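Local coordinates for 450aa long hypothetical fmu protein (Pyrococcus horikoshii, PDB 2YXL) that probably methylates carbon 5 of cytosine in RNA with S-adenosyl-L-methionine as methyl donor, at residues A[250-255]-A[271-276]; A[262-267]-A[288-293]; A[334-339]-A[385-390]. One frame throughout, in Å; residues are numbered along the deposited sequence.

Contact 1 (A[250-255]-A[271-276]); sequences VASIVL and GGKTTH. With SFG (sinefungin), chain B.
Ser252 and His276 meet where helix 250-255 packs against the start of helix 272-276. The two axes pass 9.2 Å apart at 43°. Ser252 CB lies 3.5 Å from His276 CD2. With OG beside its own backbone N (chi1 -68°), the Ser252 hydroxyl reaches back to Lys273 and gives a weak hydrogen bond to its carbonyl O, 3.2 Å from OG. The His276 ring swings toward helix 250-255 because CG is anti to the backbone N (chi1 -165°). Ile253 CD1 then sits at the ring edge, 3.8 Å from His276 NE2. The aliphatic part of Lys273 runs past Ala251, whose CB is 3.8 Å from Lys273 CE. The chain is extended up to CE and bends only at its last torsion. NZ thereby makes a salt bridge with Asp337 and a weak hydrogen bond to sinefungin OXT. The backbone does more for the ligand. Gly272 N donates to sinefungin O at 2.9 Å, Gly271 N joins it on the same oxygen, and Lys273 N donates to OXT. Three N-H groups at a helix start, with a lysine beside them, would be expected to stabilise the negative charge of the ligand carboxylate.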
loop_
_atom_site.group_PDB
_atom_site.type_symbol
_atom_site.label_atom_id
_atom_site.label_comp_id
_atom_site.label_asym_id
_atom_site.label_seq_id
_atom_site.Cartn_x
_atom_site.Cartn_y
_atom_site.Cartn_z
ATOM N N VAL A 250 6.464 -8.542 -11.111
ATOM C CA VAL A 250 6.943 -9.916 -11.283
ATOM C C VAL A 250 5.775 -10.896 -11.462
ATOM O O VAL A 250 5.847 -11.814 -12.285
ATOM C CB VAL A 250 7.846 -10.348 -10.089
ATOM C CG1 VAL A 250 8.123 -11.853 -10.109
ATOM C CG2 VAL A 250 9.153 -9.564 -10.092
ATOM N N ALA A 251 4.704 -10.679 -10.699
ATOM C CA ALA A 251 3.500 -11.513 -10.761
ATOM C C ALA A 251 3.032 -11.770 -12.193
ATOM O O ALA A 251 2.952 -12.924 -12.618
ATOM C CB ALA A 251 2.377 -10.901 -9.926
ATOM N N SER A 252 2.752 -10.700 -12.939
ATOM C CA SER A 252 2.291 -10.821 -14.326
ATOM C C SER A 252 3.296 -11.530 -15.230
ATOM O O SER A 252 2.905 -12.299 -16.106
ATOM C CB SER A 252 1.937 -9.454 -14.912
ATOM O OG SER A 252 0.785 -8.914 -14.290
ATOM N N ILE A 253 4.585 -11.268 -15.017
ATOM C CA ILE A 253 5.643 -11.893 -15.817
ATOM C C ILE A 253 5.702 -13.403 -15.561
ATOM O O ILE A 253 5.899 -14.185 -16.489
ATOM C CB ILE A 253 7.028 -11.212 -15.582
ATOM C CG1 ILE A 253 7.014 -9.784 -16.131
ATOM C CG2 ILE A 253 8.167 -12.008 -16.241
ATOM C CD1 ILE A 253 8.013 -8.841 -15.471
ATOM N N VAL A 254 5.510 -13.795 -14.303
ATOM C CA VAL A 254 5.517 -15.206 -13.904
ATOM C C VAL A 254 4.364 -16.001 -14.540
ATOM O O VAL A 254 4.592 -17.076 -15.101
ATOM C CB VAL A 254 5.535 -15.354 -12.355
ATOM C CG1 VAL A 254 5.121 -16.762 -11.914
ATOM C CG2 VAL A 254 6.917 -15.008 -11.812
ATOM N N LEU A 255 3.146 -15.460 -14.462
ATOM C CA LEU A 255 1.966 -16.064 -15.087
ATOM C C LEU A 255 2.201 -16.254 -16.586
ATOM O O LEU A 255 1.780 -17.263 -17.176
ATOM C CB LEU A 255 0.728 -15.185 -14.869
ATOM C CG LEU A 255 -0.664 -15.793 -14.610
ATOM C CD1 LEU A 255 -1.750 -14.877 -15.169
ATOM C CD2 LEU A 255 -0.861 -17.215 -15.137
ATOM N N GLY A 271 -5.847 -1.776 -11.169
ATOM C CA GLY A 271 -5.406 -2.279 -12.466
ATOM C C GLY A 271 -3.919 -2.282 -12.756
ATOM O O GLY A 271 -3.517 -2.258 -13.921
ATOM N N GLY A 272 -3.100 -2.324 -11.707
ATOM C CA GLY A 272 -1.650 -2.391 -11.868
ATOM C C GLY A 272 -1.217 -3.626 -12.634
ATOM O O GLY A 272 -0.385 -3.544 -13.543
ATOM N N LYS A 273 -1.793 -4.772 -12.277
ATOM C CA LYS A 273 -1.413 -6.040 -12.892
ATOM C C LYS A 273 -2.143 -6.329 -14.201
ATOM O O LYS A 273 -1.536 -6.835 -15.145
ATOM C CB LYS A 273 -1.572 -7.196 -11.908
ATOM C CG LYS A 273 -0.600 -7.139 -10.754
ATOM C CD LYS A 273 -0.692 -8.375 -9.886
ATOM C CE LYS A 273 0.064 -8.190 -8.575
ATOM N NZ LYS A 273 -0.505 -7.102 -7.727
ATOM N N THR A 274 -3.433 -6.003 -14.266
ATOM C CA THR A 274 -4.210 -6.224 -15.493
ATOM C C THR A 274 -3.712 -5.364 -16.658
ATOM O O THR A 274 -3.746 -5.795 -17.808
ATOM C CB THR A 274 -5.751 -6.072 -15.292
ATOM O OG1 THR A 274 -6.382 -5.816 -16.552
ATOM C CG2 THR A 274 -6.082 -4.951 -14.344
ATOM N N THR A 275 -3.233 -4.163 -16.351
ATOM C CA THR A 275 -2.625 -3.306 -17.366
ATOM C C THR A 275 -1.250 -3.841 -17.802
ATOM O O THR A 275 -0.826 -3.631 -18.941
ATOM C CB THR A 275 -2.566 -1.819 -16.908
ATOM O OG1 THR A 275 -2.467 -0.964 -18.052
ATOM C CG2 THR A 275 -1.394 -1.556 -15.969
ATOM N N HIS A 276 -0.575 -4.547 -16.894
ATOM C CA HIS A 276 0.704 -5.201 -17.178
ATOM C C HIS A 276 0.507 -6.462 -18.028
ATOM O O HIS A 276 1.303 -6.743 -18.925
ATOM C CB HIS A 276 1.418 -5.533 -15.863
ATOM C CG HIS A 276 2.868 -5.883 -16.015
ATOM N ND1 HIS A 276 3.601 -5.581 -17.143
ATOM C CD2 HIS A 276 3.732 -6.476 -15.156
ATOM C CE1 HIS A 276 4.846 -5.996 -16.982
ATOM N NE2 HIS A 276 4.952 -6.540 -15.784
HETATM N N SFG B . -4.756 -6.753 -8.670
HETATM C CA SFG B . -4.965 -5.332 -8.337
HETATM C C SFG B . -3.834 -4.475 -8.941
HETATM O O SFG B . -4.077 -3.267 -9.146
HETATM O OXT SFG B . -2.752 -5.044 -9.199
HETATM C CB SFG B . -5.059 -5.150 -6.810
HETATM C CG SFG B . -6.302 -5.859 -6.241
HETATM C CD SFG B . -6.484 -5.631 -4.732
HETATM N NE SFG B . -5.342 -6.225 -4.022
HETATM C "C5'" SFG B . -7.764 -6.303 -4.186
HETATM C "C4'" SFG B . -9.059 -5.946 -4.959
HETATM O "O4'" SFG B . -9.946 -7.078 -4.794
HETATM C "C3'" SFG B . -9.825 -4.739 -4.388
HETATM O "O3'" SFG B . -9.952 -3.746 -5.415
HETATM C "C2'" SFG B . -11.201 -5.304 -4.005
HETATM O "O2'" SFG B . -12.253 -4.395 -4.352
HETATM C "C1'" SFG B . -11.279 -6.542 -4.892
HETATM N N9 SFG B . -12.237 -7.587 -4.427
HETATM C C8 SFG B . -12.389 -8.032 -3.177
HETATM N N7 SFG B . -13.328 -8.978 -3.147
HETATM C C5 SFG B . -13.781 -9.138 -4.387
HETATM C C6 SFG B . -14.744 -9.962 -4.964
HETATM N N6 SFG B . -15.437 -10.824 -4.222
HETATM N N1 SFG B . -14.967 -9.876 -6.288
HETATM C C2 SFG B . -14.283 -9.022 -7.039
HETATM N N3 SFG B . -13.359 -8.223 -6.517
HETATM C C4 SFG B . -13.086 -8.258 -5.201
#

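Contact 2 (A[262-267]-A[288-293]). With SFG (sinefungin), chain B.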
loop_
_atom_site.group_PDB
_atom_site.type_symbol
_atom_site.label_atom_id
_atom_site.label_comp_id
_atom_site.label_asym_id
_atom_site.label_seq_id
_atom_site.Cartn_x
_atom_site.Cartn_y
_atom_site.Cartn_z
ATOM N N THR A 262 -6.948 -15.810 -23.936
ATOM C CA THR A 262 -8.013 -15.249 -23.113
ATOM C C THR A 262 -7.623 -15.361 -21.638
ATOM O O THR A 262 -7.421 -16.460 -21.112
ATOM C CB THR A 262 -9.409 -15.869 -23.430
ATOM O OG1 THR A 262 -10.305 -15.652 -22.331
ATOM C CG2 THR A 262 -9.307 -17.364 -23.718
ATOM N N VAL A 263 -7.489 -14.206 -20.993
ATOM C CA VAL A 263 -6.979 -14.123 -19.630
ATOM C C VAL A 263 -8.025 -13.522 -18.692
ATOM O O VAL A 263 -8.832 -12.684 -19.099
ATOM C CB VAL A 263 -5.651 -13.302 -19.581
ATOM C CG1 VAL A 263 -5.177 -13.070 -18.147
ATOM C CG2 VAL A 263 -4.565 -14.003 -20.386
ATOM N N VAL A 264 -8.012 -13.971 -17.439
ATOM C CA VAL A 264 -8.890 -13.421 -16.408
ATOM C C VAL A 264 -8.073 -12.834 -15.255
ATOM O O VAL A 264 -7.159 -13.477 -14.739
ATOM C CB VAL A 264 -9.879 -14.487 -15.870
ATOM C CG1 VAL A 264 -10.683 -13.941 -14.696
ATOM C CG2 VAL A 264 -10.811 -14.957 -16.977
ATOM N N ASP A 265 -8.398 -11.596 -14.883
ATOM C CA ASP A 265 -7.874 -10.973 -13.670
ATOM C C ASP A 265 -9.036 -10.891 -12.688
ATOM O O ASP A 265 -9.895 -10.013 -12.797
ATOM C CB ASP A 265 -7.304 -9.582 -13.972
ATOM C CG ASP A 265 -6.445 -9.027 -12.834
ATOM O OD1 ASP A 265 -6.746 -9.278 -11.644
ATOM O OD2 ASP A 265 -5.462 -8.318 -13.137
ATOM N N LEU A 266 -9.057 -11.818 -11.736
ATOM C CA LEU A 266 -10.240 -12.060 -10.904
ATOM C C LEU A 266 -10.494 -10.974 -9.854
ATOM O O LEU A 266 -11.637 -10.748 -9.457
ATOM C CB LEU A 266 -10.149 -13.448 -10.263
ATOM C CG LEU A 266 -11.432 -14.247 -10.022
ATOM C CD1 LEU A 266 -12.347 -14.291 -11.251
ATOM C CD2 LEU A 266 -11.079 -15.652 -9.571
ATOM N N ALA A 267 -9.428 -10.312 -9.411
ATOM C CA ALA A 267 -9.524 -9.116 -8.573
ATOM C C ALA A 267 -8.546 -8.089 -9.143
ATOM O O ALA A 267 -7.341 -8.150 -8.885
ATOM C CB ALA A 267 -9.201 -9.444 -7.126
ATOM N N TYR A 288 -10.660 -10.347 -19.031
ATOM C CA TYR A 288 -11.833 -10.096 -18.204
ATOM C C TYR A 288 -11.376 -9.622 -16.827
ATOM O O TYR A 288 -10.675 -10.346 -16.114
ATOM C CB TYR A 288 -12.706 -11.351 -18.085
ATOM C CG TYR A 288 -13.391 -11.769 -19.374
ATOM C CD1 TYR A 288 -12.910 -12.840 -20.125
ATOM C CD2 TYR A 288 -14.523 -11.094 -19.838
ATOM C CE1 TYR A 288 -13.536 -13.230 -21.309
ATOM C CE2 TYR A 288 -15.157 -11.477 -21.021
ATOM C CZ TYR A 288 -14.656 -12.545 -21.748
ATOM O OH TYR A 288 -15.276 -12.927 -22.916
ATOM N N ALA A 289 -11.772 -8.403 -16.466
ATOM C CA ALA A 289 -11.340 -7.777 -15.218
ATOM C C ALA A 289 -12.492 -7.582 -14.231
ATOM O O ALA A 289 -13.364 -6.735 -14.435
ATOM C CB ALA A 289 -10.644 -6.451 -15.508
ATOM N N PHE A 290 -12.476 -8.370 -13.158
ATOM C CA PHE A 290 -13.525 -8.344 -12.141
ATOM C C PHE A 290 -13.122 -7.532 -10.916
ATOM O O PHE A 290 -11.988 -7.636 -10.442
ATOM C CB PHE A 290 -13.875 -9.769 -11.700
ATOM C CG PHE A 290 -14.534 -10.597 -12.766
ATOM C CD1 PHE A 290 -13.771 -11.343 -13.661
ATOM C CD2 PHE A 290 -15.921 -10.645 -12.867
ATOM C CE1 PHE A 290 -14.378 -12.116 -14.647
ATOM C CE2 PHE A 290 -16.539 -11.416 -13.851
ATOM C CZ PHE A 290 -15.764 -12.152 -14.742
ATOM N N ASP A 291 -14.058 -6.728 -10.412
ATOM C CA ASP A 291 -13.900 -6.029 -9.133
ATOM C C ASP A 291 -15.243 -5.530 -8.594
ATOM O O ASP A 291 -16.032 -4.933 -9.329
ATOM C CB ASP A 291 -12.910 -4.866 -9.247
ATOM C CG ASP A 291 -12.279 -4.508 -7.915
ATOM O OD1 ASP A 291 -11.081 -4.807 -7.735
ATOM O OD2 ASP A 291 -12.978 -3.939 -7.046
ATOM N N VAL A 292 -15.487 -5.769 -7.306
ATOM C CA VAL A 292 -16.744 -5.367 -6.660
ATOM C C VAL A 292 -16.839 -3.860 -6.420
ATOM O O VAL A 292 -17.939 -3.310 -6.322
ATOM C CB VAL A 292 -16.998 -6.120 -5.322
ATOM C CG1 VAL A 292 -17.408 -7.560 -5.586
ATOM C CG2 VAL A 292 -15.781 -6.051 -4.396
ATOM N N ASP A 293 -15.685 -3.203 -6.328
ATOM C CA ASP A 293 -15.627 -1.774 -6.041
ATOM C C ASP A 293 -15.736 -0.953 -7.324
ATOM O O ASP A 293 -14.844 -0.988 -8.175
ATOM C CB ASP A 293 -14.341 -1.438 -5.278
ATOM C CG ASP A 293 -14.428 -0.113 -4.546
ATOM O OD1 ASP A 293 -14.317 0.944 -5.206
ATOM O OD2 ASP A 293 -14.594 -0.126 -3.307
HETATM N N SFG B . -4.756 -6.753 -8.670
HETATM C CA SFG B . -4.965 -5.332 -8.337
HETATM C C SFG B . -3.834 -4.475 -8.941
HETATM O O SFG B . -4.077 -3.267 -9.146
HETATM O OXT SFG B . -2.752 -5.044 -9.199
HETATM C CB SFG B . -5.059 -5.150 -6.810
HETATM C CG SFG B . -6.302 -5.859 -6.241
HETATM C CD SFG B . -6.484 -5.631 -4.732
HETATM N NE SFG B . -5.342 -6.225 -4.022
HETATM C "C5'" SFG B . -7.764 -6.303 -4.186
HETATM C "C4'" SFG B . -9.059 -5.946 -4.959
HETATM O "O4'" SFG B . -9.946 -7.078 -4.794
HETATM C "C3'" SFG B . -9.825 -4.739 -4.388
HETATM O "O3'" SFG B . -9.952 -3.746 -5.415
HETATM C "C2'" SFG B . -11.201 -5.304 -4.005
HETATM O "O2'" SFG B . -12.253 -4.395 -4.352
HETATM C "C1'" SFG B . -11.279 -6.542 -4.892
HETATM N N9 SFG B . -12.237 -7.587 -4.427
HETATM C C8 SFG B . -12.389 -8.032 -3.177
HETATM N N7 SFG B . -13.328 -8.978 -3.147
HETATM C C5 SFG B . -13.781 -9.138 -4.387
HETATM C C6 SFG B . -14.744 -9.962 -4.964
HETATM N N6 SFG B . -15.437 -10.824 -4.222
HETATM N N1 SFG B . -14.967 -9.876 -6.288
HETATM C C2 SFG B . -14.283 -9.022 -7.039
HETATM N N3 SFG B . -13.359 -8.223 -6.517
HETATM C C4 SFG B . -13.086 -8.258 -5.201
#
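Tyr288 and Val263 are joined backbone to backbone, where strands 262-265 and 288-290 run parallel with axes 4.9 Å apart. Tyr288 N donates to Val263 O at 3.0 Å, in the carbonyl plane. Tyr288 O in turn accepts from Asp265 N. The Tyr288 ring leans back toward the start of strand 262-265, since CG stands beside the backbone N (chi1 -68°). Tyr288 CE1, at the ring edge, faces Thr262 OG1, and Tyr288 CB packs on Val264 CG2. Ala289 pairs with Asp265 in the register, and its CA-H points at Asp265 O. That oxygen also takes a nearly straight hydrogen bond from Phe290 N, 3.1 Å away. The Phe290 ring meets Val264 CG1 at its edge, 4.1 Å from Phe290 CE1. Leu266 CD1 comes equally close to Phe290 CD1, from an oblique direction. Past the strand, Asp291 turns its carboxylate to the ribose of sinefungin. Asp291 OD1 accepts from sinefungin O3' and Asp291 OD2 from O2', each at 2.8 Å. OD2 also takes Asp293 N on its anti lone pair, which closes an Asx turn, while Ala269 N binds OD1. With an alanine in place of Asp291, both ribose hydroxyls and Ala269 N would probably lose their acceptor, and the turn would be set free to shift. Val292 lays its methyls against the adenine, with Val292 CG1 3.4 Å from sinefungin N1. Asp293 caps the following helix through Arg296 N. Across from this turn, Ala267 O accepts from the amino N of sinefungin. The arrangement is the first beta-alpha-beta unit of a class I methyltransferase Rossmann-like fold, with an acidic residue after the second strand gripping the ribose.

Contact 3 (A[334-339]-A[385-390]). With SFG (sinefungin), chain B.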
loop_
_atom_site.group_PDB
_atom_site.type_symbol
_atom_site.label_atom_id
_atom_site.label_comp_id
_atom_site.label_asym_id
_atom_site.label_seq_id
_atom_site.Cartn_x
_atom_site.Cartn_y
_atom_site.Cartn_z
ATOM N N VAL A 334 -5.482 -17.515 -15.547
ATOM C CA VAL A 334 -6.132 -16.580 -14.639
ATOM C C VAL A 334 -5.159 -16.085 -13.572
ATOM O O VAL A 334 -4.367 -16.855 -13.023
ATOM C CB VAL A 334 -7.415 -17.189 -13.986
ATOM C CG1 VAL A 334 -7.109 -18.503 -13.292
ATOM C CG2 VAL A 334 -8.069 -16.208 -13.010
ATOM N N LEU A 335 -5.221 -14.785 -13.305
ATOM C CA LEU A 335 -4.499 -14.186 -12.200
ATOM C C LEU A 335 -5.470 -13.888 -11.067
ATOM O O LEU A 335 -6.475 -13.194 -11.260
ATOM C CB LEU A 335 -3.789 -12.903 -12.646
ATOM C CG LEU A 335 -3.220 -11.982 -11.559
ATOM C CD1 LEU A 335 -2.003 -12.596 -10.880
ATOM C CD2 LEU A 335 -2.886 -10.618 -12.138
ATOM N N LEU A 336 -5.175 -14.434 -9.894
ATOM C CA LEU A 336 -5.893 -14.065 -8.687
ATOM C C LEU A 336 -4.954 -13.318 -7.743
ATOM O O LEU A 336 -4.278 -13.918 -6.900
ATOM C CB LEU A 336 -6.540 -15.286 -8.013
ATOM C CG LEU A 336 -7.337 -15.095 -6.711
ATOM C CD1 LEU A 336 -8.340 -13.942 -6.789
ATOM C CD2 LEU A 336 -8.042 -16.386 -6.317
ATOM N N ASP A 337 -4.898 -12.002 -7.920
ATOM C CA ASP A 337 -4.202 -11.137 -6.987
ATOM C C ASP A 337 -5.208 -10.815 -5.894
ATOM O O ASP A 337 -5.880 -9.780 -5.920
ATOM C CB ASP A 337 -3.681 -9.876 -7.682
ATOM C CG ASP A 337 -2.873 -8.988 -6.753
ATOM O OD1 ASP A 337 -2.081 -9.520 -5.941
ATOM O OD2 ASP A 337 -3.026 -7.751 -6.835
ATOM N N ALA A 338 -5.299 -11.736 -4.939
ATOM C CA ALA A 338 -6.409 -11.801 -3.994
ATOM C C ALA A 338 -6.465 -10.624 -3.036
ATOM O O ALA A 338 -5.424 -10.141 -2.590
ATOM C CB ALA A 338 -6.350 -13.110 -3.215
ATOM N N PRO A 339 -7.686 -10.155 -2.716
ATOM C CA PRO A 339 -7.831 -9.209 -1.617
ATOM C C PRO A 339 -7.241 -9.840 -0.365
ATOM O O PRO A 339 -7.455 -11.030 -0.115
ATOM C CB PRO A 339 -9.353 -9.050 -1.480
ATOM C CG PRO A 339 -9.940 -10.204 -2.220
ATOM C CD PRO A 339 -8.987 -10.469 -3.333
ATOM N N LEU A 385 -2.932 -21.049 -13.323
ATOM C CA LEU A 385 -3.484 -20.160 -12.316
ATOM C C LEU A 385 -2.339 -19.600 -11.478
ATOM O O LEU A 385 -1.510 -20.359 -10.972
ATOM C CB LEU A 385 -4.455 -20.931 -11.409
ATOM C CG LEU A 385 -5.544 -20.228 -10.576
ATOM C CD1 LEU A 385 -6.173 -21.214 -9.607
ATOM C CD2 LEU A 385 -5.054 -19.011 -9.814
ATOM N N LEU A 386 -2.286 -18.279 -11.337
ATOM C CA LEU A 386 -1.360 -17.668 -10.389
ATOM C C LEU A 386 -2.117 -17.014 -9.249
ATOM O O LEU A 386 -3.005 -16.186 -9.466
ATOM C CB LEU A 386 -0.414 -16.662 -11.058
ATOM C CG LEU A 386 0.518 -15.878 -10.116
ATOM C CD1 LEU A 386 1.589 -16.758 -9.463
ATOM C CD2 LEU A 386 1.161 -14.709 -10.843
ATOM N N TYR A 387 -1.761 -17.414 -8.034
ATOM C CA TYR A 387 -2.324 -16.835 -6.834
ATOM C C TYR A 387 -1.261 -15.963 -6.170
ATOM O O TYR A 387 -0.139 -16.414 -5.922
ATOM C CB TYR A 387 -2.796 -17.949 -5.895
ATOM C CG TYR A 387 -3.308 -17.486 -4.551
ATOM C CD1 TYR A 387 -4.629 -17.059 -4.391
ATOM C CD2 TYR A 387 -2.480 -17.503 -3.430
ATOM C CE1 TYR A 387 -5.110 -16.650 -3.147
ATOM C CE2 TYR A 387 -2.951 -17.093 -2.182
ATOM C CZ TYR A 387 -4.264 -16.670 -2.050
ATOM O OH TYR A 387 -4.719 -16.259 -0.819
ATOM N N THR A 388 -1.612 -14.708 -5.913
ATOM C CA THR A 388 -0.718 -13.792 -5.214
ATOM C C THR A 388 -1.468 -12.999 -4.164
ATOM O O THR A 388 -2.646 -12.684 -4.336
ATOM C CB THR A 388 -0.013 -12.774 -6.160
ATOM O OG1 THR A 388 -0.989 -11.975 -6.839
ATOM C CG2 THR A 388 0.878 -13.468 -7.171
ATOM N N THR A 389 -0.772 -12.710 -3.068
ATOM C CA THR A 389 -1.194 -11.709 -2.096
ATOM C C THR A 389 0.005 -10.818 -1.777
ATOM O O THR A 389 1.156 -11.191 -2.031
ATOM C CB THR A 389 -1.689 -12.336 -0.769
ATOM O OG1 THR A 389 -0.567 -12.822 -0.019
ATOM C CG2 THR A 389 -2.687 -13.473 -1.016
ATOM N N CYS A 390 -0.266 -9.640 -1.226
ATOM C CA CYS A 390 0.792 -8.830 -0.640
ATOM C C CYS A 390 0.710 -8.940 0.882
ATOM O O CYS A 390 0.765 -7.947 1.603
ATOM C CB CYS A 390 0.725 -7.384 -1.126
ATOM S SG CYS A 390 -0.905 -6.659 -1.011
HETATM N N SFG B . -4.756 -6.753 -8.670
HETATM C CA SFG B . -4.965 -5.332 -8.337
HETATM C C SFG B . -3.834 -4.475 -8.941
HETATM O O SFG B . -4.077 -3.267 -9.146
HETATM O OXT SFG B . -2.752 -5.044 -9.199
HETATM C CB SFG B . -5.059 -5.150 -6.810
HETATM C CG SFG B . -6.302 -5.859 -6.241
HETATM C CD SFG B . -6.484 -5.631 -4.732
HETATM N NE SFG B . -5.342 -6.225 -4.022
HETATM C "C5'" SFG B . -7.764 -6.303 -4.186
HETATM C "C4'" SFG B . -9.059 -5.946 -4.959
HETATM O "O4'" SFG B . -9.946 -7.078 -4.794
HETATM C "C3'" SFG B . -9.825 -4.739 -4.388
HETATM O "O3'" SFG B . -9.952 -3.746 -5.415
HETATM C "C2'" SFG B . -11.201 -5.304 -4.005
HETATM O "O2'" SFG B . -12.253 -4.395 -4.352
HETATM C "C1'" SFG B . -11.279 -6.542 -4.892
HETATM N N9 SFG B . -12.237 -7.587 -4.427
HETATM C C8 SFG B . -12.389 -8.032 -3.177
HETATM N N7 SFG B . -13.328 -8.978 -3.147
HETATM C C5 SFG B . -13.781 -9.138 -4.387
HETATM C C6 SFG B . -14.744 -9.962 -4.964
HETATM N N6 SFG B . -15.437 -10.824 -4.222
HETATM N N1 SFG B . -14.967 -9.876 -6.288
HETATM C C2 SFG B . -14.283 -9.022 -7.039
HETATM N N3 SFG B . -13.359 -8.223 -6.517
HETATM C C4 SFG B . -13.086 -8.258 -5.201
#
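Strand 334-337 of the methyltransferase sheet brings Asp337 to the sinefungin site, and its parallel neighbour 385-389 leads to Cys390, the predicted nucleophile. Leu386 N donates to Val334 O, and Leu336 N to Leu386 O at 2.8 Å. Thr388 N then bonds Leu336 O, and Ala338 N bonds Thr388 O. Side chains pair in register. Val334 CG1 rests 3.6 Å from Leu385 CG, and on the other face Leu335 CD1 meets Leu386 CD2. Leu336 CD2 lies in the plane of the Tyr387 ring, at its edge, 4.0 Å from Tyr387 CD1. Ala338 CB touches CE1 of the same ring, while Tyr387 OH bonds Glu396 O. The buried carboxylate of Asp337 is shared. Thr388 OG1 donates to Asp337 OD1 at 2.8 Å, from 27° outside the carboxylate plane. Thr388 OG1 lies between its backbone N and carbonyl carbon (chi1 60°), which turns it toward Asp337. Asp337 OD2 accepts from the amino N of sinefungin at 2.7 Å. Pro339 CG packs 3.4 Å from sinefungin C8. A ligand-binding acidic strand end beside a cysteine-bearing one is consistent with the active site of RNA cytosine-5 methyltransferases of this family.

In the fold
Following the chain, helix 246-255 leads into strand 262-265, then helix 272-280 and strand 286-290. Contact 1 closes the loop from helix 246-255 to helix 272-280. Contact 2 opens inside that loop and closes after it, so the two cross. Contact 3 comes later in the chain and closes a longer loop. Strands 262-265 and 331-337 are neighbours in the sheet, so contacts 2 and 3 form one continuous row of four strands. Helix 246-255 packs on this sheet through Ala251 and Leu255, against Leu386. Lys273 of contact 1 reaches across to Asp337 of contact 3. All three contacts meet around sinefungin.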